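Local coordinates for DUF4847 domain-containing protein (Bacteroides vulgatus, PDB 4ZGF) that is of unknown function but binds calcium ions and belongs to a lipocalin-like family of the calycin clan, at residues Phe66-Trp79 against Asn91-Phe105. Residues are numbered along the deposited sequence; the frame is centred on the assembly and turned at random. Where two conformers were deposited one is given.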
# COMPACT_ATOMS: atom_id res chain seq x y z
N PHE A 66 -1.08 3.04 14.11
CA PHE A 66 -1.46 3.67 12.83
C PHE A 66 -2.96 3.83 12.77
O PHE A 66 -3.75 3.13 13.43
CB PHE A 66 -0.97 2.86 11.61
CG PHE A 66 -1.72 1.57 11.35
CD1 PHE A 66 -2.89 1.55 10.61
CD2 PHE A 66 -1.25 0.37 11.84
CE1 PHE A 66 -3.57 0.37 10.38
CE2 PHE A 66 -1.93 -0.83 11.60
CZ PHE A 66 -3.09 -0.82 10.87
N THR A 67 -3.34 4.76 11.88
CA THR A 67 -4.71 4.90 11.42
C THR A 67 -4.65 5.11 9.92
O THR A 67 -3.63 5.42 9.36
CB THR A 67 -5.43 6.08 12.08
OG1 THR A 67 -4.76 7.28 11.71
CG2 THR A 67 -5.50 5.97 13.58
N GLY A 68 -5.78 4.91 9.26
CA GLY A 68 -5.85 5.13 7.81
C GLY A 68 -7.29 5.19 7.38
O GLY A 68 -8.22 5.07 8.20
N SER A 69 -7.49 5.37 6.09
CA SER A 69 -8.82 5.56 5.52
C SER A 69 -8.94 4.77 4.23
O SER A 69 -8.10 4.94 3.35
CB SER A 69 -9.04 7.04 5.26
OG SER A 69 -10.37 7.28 4.83
N ILE A 70 -9.97 3.92 4.15
CA ILE A 70 -10.26 3.14 2.95
C ILE A 70 -11.78 3.21 2.70
O ILE A 70 -12.45 4.09 3.25
CB ILE A 70 -9.67 1.71 3.02
CG1 ILE A 70 -10.32 0.88 4.14
CG2 ILE A 70 -8.16 1.73 3.20
CD1 ILE A 70 -9.80 -0.56 4.22
N GLN A 71 -12.35 2.36 1.85
CA GLN A 71 -13.77 2.50 1.62
C GLN A 71 -14.52 2.26 2.93
O GLN A 71 -14.16 1.39 3.72
CB GLN A 71 -14.26 1.54 0.54
CG GLN A 71 -13.68 1.83 -0.83
CD GLN A 71 -14.11 0.85 -1.90
OE1 GLN A 71 -13.55 -0.29 -1.99
NE2 GLN A 71 -15.04 1.22 -2.74
N ASN A 72 -15.57 3.05 3.15
CA ASN A 72 -16.44 2.92 4.33
C ASN A 72 -15.89 3.36 5.66
O ASN A 72 -16.62 3.33 6.65
CB ASN A 72 -17.03 1.52 4.50
CG ASN A 72 -17.91 1.11 3.38
OD1 ASN A 72 -18.72 1.94 2.90
ND2 ASN A 72 -17.78 -0.11 2.93
N GLY A 73 -14.67 3.77 5.73
CA GLY A 73 -14.18 4.25 7.02
C GLY A 73 -12.72 3.95 7.29
O GLY A 73 -11.88 3.62 6.44
N THR A 74 -12.42 4.02 8.56
CA THR A 74 -11.05 3.96 8.99
C THR A 74 -10.58 2.55 9.29
O THR A 74 -11.32 1.66 9.71
CB THR A 74 -10.79 4.81 10.20
OG1 THR A 74 -11.59 4.34 11.27
CG2 THR A 74 -11.08 6.26 9.90
N ILE A 75 -9.25 2.42 9.12
CA ILE A 75 -8.48 1.30 9.65
C ILE A 75 -7.68 1.80 10.83
O ILE A 75 -7.28 2.97 10.87
CB ILE A 75 -7.58 0.67 8.58
CG1 ILE A 75 -6.69 1.70 7.90
CG2 ILE A 75 -8.41 -0.09 7.58
CD1 ILE A 75 -5.64 1.15 6.94
N GLU A 76 -7.40 0.91 11.78
CA GLU A 76 -6.55 1.22 12.90
C GLU A 76 -5.74 -0.02 13.26
O GLU A 76 -6.20 -1.14 13.03
CB GLU A 76 -7.36 1.61 14.17
CG GLU A 76 -8.28 2.79 13.97
CD GLU A 76 -9.11 3.14 15.16
OE1 GLU A 76 -9.22 2.33 16.09
OE2 GLU A 76 -9.72 4.21 15.17
N GLY A 77 -4.60 0.19 13.90
CA GLY A 77 -3.82 -0.92 14.42
C GLY A 77 -2.48 -0.48 14.94
O GLY A 77 -2.28 0.67 15.32
N THR A 78 -1.58 -1.45 14.98
CA THR A 78 -0.23 -1.23 15.46
C THR A 78 0.77 -1.71 14.42
O THR A 78 0.42 -2.46 13.50
CB THR A 78 0.01 -1.93 16.82
OG1 THR A 78 -0.08 -3.33 16.61
CG2 THR A 78 -1.05 -1.50 17.84
N TRP A 79 2.01 -1.27 14.58
CA TRP A 79 3.06 -1.65 13.66
C TRP A 79 4.38 -1.61 14.35
O TRP A 79 4.63 -0.84 15.28
CB TRP A 79 3.08 -0.70 12.43
CG TRP A 79 3.51 0.69 12.74
CD1 TRP A 79 2.76 1.66 13.34
CD2 TRP A 79 4.84 1.23 12.61
NE1 TRP A 79 3.54 2.78 13.57
CE2 TRP A 79 4.81 2.54 13.13
CE3 TRP A 79 6.03 0.75 12.07
CZ2 TRP A 79 5.94 3.36 13.14
CZ3 TRP A 79 7.16 1.57 12.09
CH2 TRP A 79 7.10 2.86 12.63
N ASN A 91 -0.40 -4.88 12.21
CA ASN A 91 -1.45 -5.62 12.93
C ASN A 91 -2.69 -4.77 12.94
O ASN A 91 -2.66 -3.63 13.42
CB ASN A 91 -1.00 -5.87 14.37
CG ASN A 91 0.46 -6.27 14.40
OD1 ASN A 91 0.86 -7.23 13.74
ND2 ASN A 91 1.27 -5.48 15.12
N PHE A 92 -3.80 -5.27 12.43
CA PHE A 92 -5.06 -4.50 12.44
C PHE A 92 -5.86 -4.77 13.71
O PHE A 92 -6.03 -5.92 14.14
CB PHE A 92 -5.93 -4.87 11.25
CG PHE A 92 -5.42 -4.30 9.94
CD1 PHE A 92 -4.48 -5.02 9.19
CD2 PHE A 92 -5.88 -3.10 9.44
CE1 PHE A 92 -4.02 -4.49 8.00
CE2 PHE A 92 -5.42 -2.60 8.26
CZ PHE A 92 -4.49 -3.29 7.53
N THR A 93 -6.40 -3.69 14.27
CA THR A 93 -7.41 -3.77 15.34
C THR A 93 -8.78 -3.33 14.91
O THR A 93 -9.77 -3.67 15.57
CB THR A 93 -6.94 -3.03 16.60
OG1 THR A 93 -6.65 -1.68 16.28
CG2 THR A 93 -5.68 -3.69 17.18
N LYS A 94 -8.89 -2.56 13.82
CA LYS A 94 -10.19 -2.11 13.30
C LYS A 94 -10.11 -2.07 11.80
O LYS A 94 -9.14 -1.51 11.25
CB LYS A 94 -10.52 -0.71 13.81
CG LYS A 94 -11.85 -0.13 13.30
CD LYS A 94 -11.95 1.38 13.57
CE LYS A 94 -13.24 2.02 13.06
NZ LYS A 94 -13.45 2.04 11.57
N THR A 95 -11.13 -2.63 11.15
CA THR A 95 -11.32 -2.48 9.69
C THR A 95 -12.79 -2.13 9.47
O THR A 95 -13.68 -2.58 10.21
CB THR A 95 -10.94 -3.74 8.91
OG1 THR A 95 -11.68 -4.87 9.38
CG2 THR A 95 -9.45 -4.01 9.00
N PRO A 96 -13.08 -1.31 8.44
CA PRO A 96 -14.45 -0.89 8.13
C PRO A 96 -15.16 -1.97 7.35
O PRO A 96 -14.55 -2.93 6.91
CB PRO A 96 -14.21 0.37 7.31
CG PRO A 96 -12.95 0.11 6.55
CD PRO A 96 -12.09 -0.68 7.52
N PRO A 97 -16.46 -1.80 7.14
CA PRO A 97 -17.21 -2.72 6.33
C PRO A 97 -16.51 -3.05 5.01
O PRO A 97 -16.07 -2.17 4.27
CB PRO A 97 -18.55 -1.97 6.14
CG PRO A 97 -18.73 -1.26 7.45
CD PRO A 97 -17.32 -0.78 7.77
N SER A 98 -16.43 -4.35 4.73
CA SER A 98 -15.57 -4.86 3.66
C SER A 98 -16.06 -4.47 2.29
O SER A 98 -17.26 -4.26 2.03
CB SER A 98 -15.42 -6.41 3.75
OG SER A 98 -16.63 -7.11 3.54
N THR A 99 -15.08 -4.38 1.38
CA THR A 99 -15.32 -4.23 -0.07
C THR A 99 -14.19 -5.01 -0.74
O THR A 99 -13.21 -5.36 -0.11
CB THR A 99 -15.23 -2.78 -0.53
OG1 THR A 99 -13.87 -2.37 -0.43
CG2 THR A 99 -16.13 -1.86 0.24
N SER A 100 -14.31 -5.24 -2.04
CA SER A 100 -13.28 -5.99 -2.74
C SER A 100 -11.91 -5.28 -2.65
O SER A 100 -10.88 -5.88 -2.35
CB SER A 100 -13.68 -6.21 -4.20
OG SER A 100 -13.83 -4.97 -4.86
N TYR A 101 -11.90 -3.97 -2.91
CA TYR A 101 -10.66 -3.22 -2.87
C TYR A 101 -10.12 -3.10 -1.45
O TYR A 101 -8.91 -3.14 -1.24
CB TYR A 101 -10.81 -1.84 -3.51
CG TYR A 101 -11.26 -1.90 -4.94
CD1 TYR A 101 -10.37 -2.30 -5.93
CD2 TYR A 101 -12.58 -1.64 -5.30
CE1 TYR A 101 -10.77 -2.39 -7.26
CE2 TYR A 101 -12.99 -1.74 -6.62
CZ TYR A 101 -12.06 -2.10 -7.59
OH TYR A 101 -12.41 -2.25 -8.94
N ASN A 102 -11.01 -2.94 -0.47
CA ASN A 102 -10.54 -2.93 0.92
C ASN A 102 -9.84 -4.23 1.25
O ASN A 102 -8.81 -4.24 1.92
CB ASN A 102 -11.70 -2.75 1.90
CG ASN A 102 -12.22 -1.35 2.02
OD1 ASN A 102 -11.74 -0.42 1.35
ND2 ASN A 102 -13.20 -1.16 2.89
N ASN A 103 -10.44 -5.34 0.85
CA ASN A 103 -9.90 -6.65 1.19
C ASN A 103 -8.50 -6.81 0.57
O ASN A 103 -7.58 -7.33 1.21
CB ASN A 103 -10.83 -7.76 0.69
CG ASN A 103 -12.23 -7.71 1.31
OD1 ASN A 103 -12.49 -7.00 2.27
ND2 ASN A 103 -13.16 -8.44 0.70
N GLU A 104 -8.33 -6.34 -0.66
CA GLU A 104 -7.05 -6.40 -1.33
C GLU A 104 -5.98 -5.58 -0.57
O GLU A 104 -4.84 -6.01 -0.39
CB GLU A 104 -7.21 -5.93 -2.77
CG GLU A 104 -5.97 -6.05 -3.61
CD GLU A 104 -6.20 -5.68 -5.05
OE1 GLU A 104 -7.19 -4.99 -5.38
OE2 GLU A 104 -5.38 -6.06 -5.88
N PHE A 105 -6.37 -4.37 -0.15
CA PHE A 105 -5.46 -3.50 0.60
C PHE A 105 -5.08 -4.11 1.95
O PHE A 105 -3.90 -4.14 2.34
CB PHE A 105 -6.12 -2.13 0.77
CG PHE A 105 -5.30 -1.15 1.54
CD1 PHE A 105 -4.30 -0.43 0.94
CD2 PHE A 105 -5.49 -0.99 2.93
CE1 PHE A 105 -3.54 0.51 1.64
CE2 PHE A 105 -4.74 -0.06 3.63
CZ PHE A 105 -3.76 0.69 2.98
O HOH W 1 -8.70 -0.12 17.21
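Ile75 and Ile70 both pack on Phe105 and Pro96, and Ile75 also meets the Phe92 ring edge. CD1 of Ile75 points at the Phe105 edge (CE2, 3.6 Å) and its CG2 packs on Pro96 CD, while Pro96 CG rests on Ile70 CG1. Phe66 adds a T-shaped stack, planes at 85°: chi1 of 73° lays one face of its ring over Gly77 N of the next strand and turns the CZ edge to a face of Phe92. Gly77 has to be small, since a CB would strike Asn91 O; beside it a classic beta bulge lets Thr93 N and Lys94 N bond to Glu76 O from one face. Lys94, long enough to run beside Glu76, bends at its end, in one of two conformers, to give NZ to Thr74 O (2.9 Å) and Thr74 OG1 (3.0 Å). At the Ile70–Gly73 type II turn, the amide of Asn102 serves Gln71 twice: OD1 accepts from Gln71 N on an in-plane lone pair (2.9 Å), and ND2 donates to Gln71 O (2.8 Å, 166°). A leucine here would probably leave both backbone groups of Gln71 without their mates and the turn freer to shift. The N-cap Thr99 takes Asn102 N on OG1, which donates to Gln71 OE1 (2.6 Å). Strand 87-92 thus pairs antiparallel along 73-82, and the start of helix 100-111 sits on the 65-70/73-82 hairpin, with Phe56 beside Phe105 and helix 40-54 touching Tyr101.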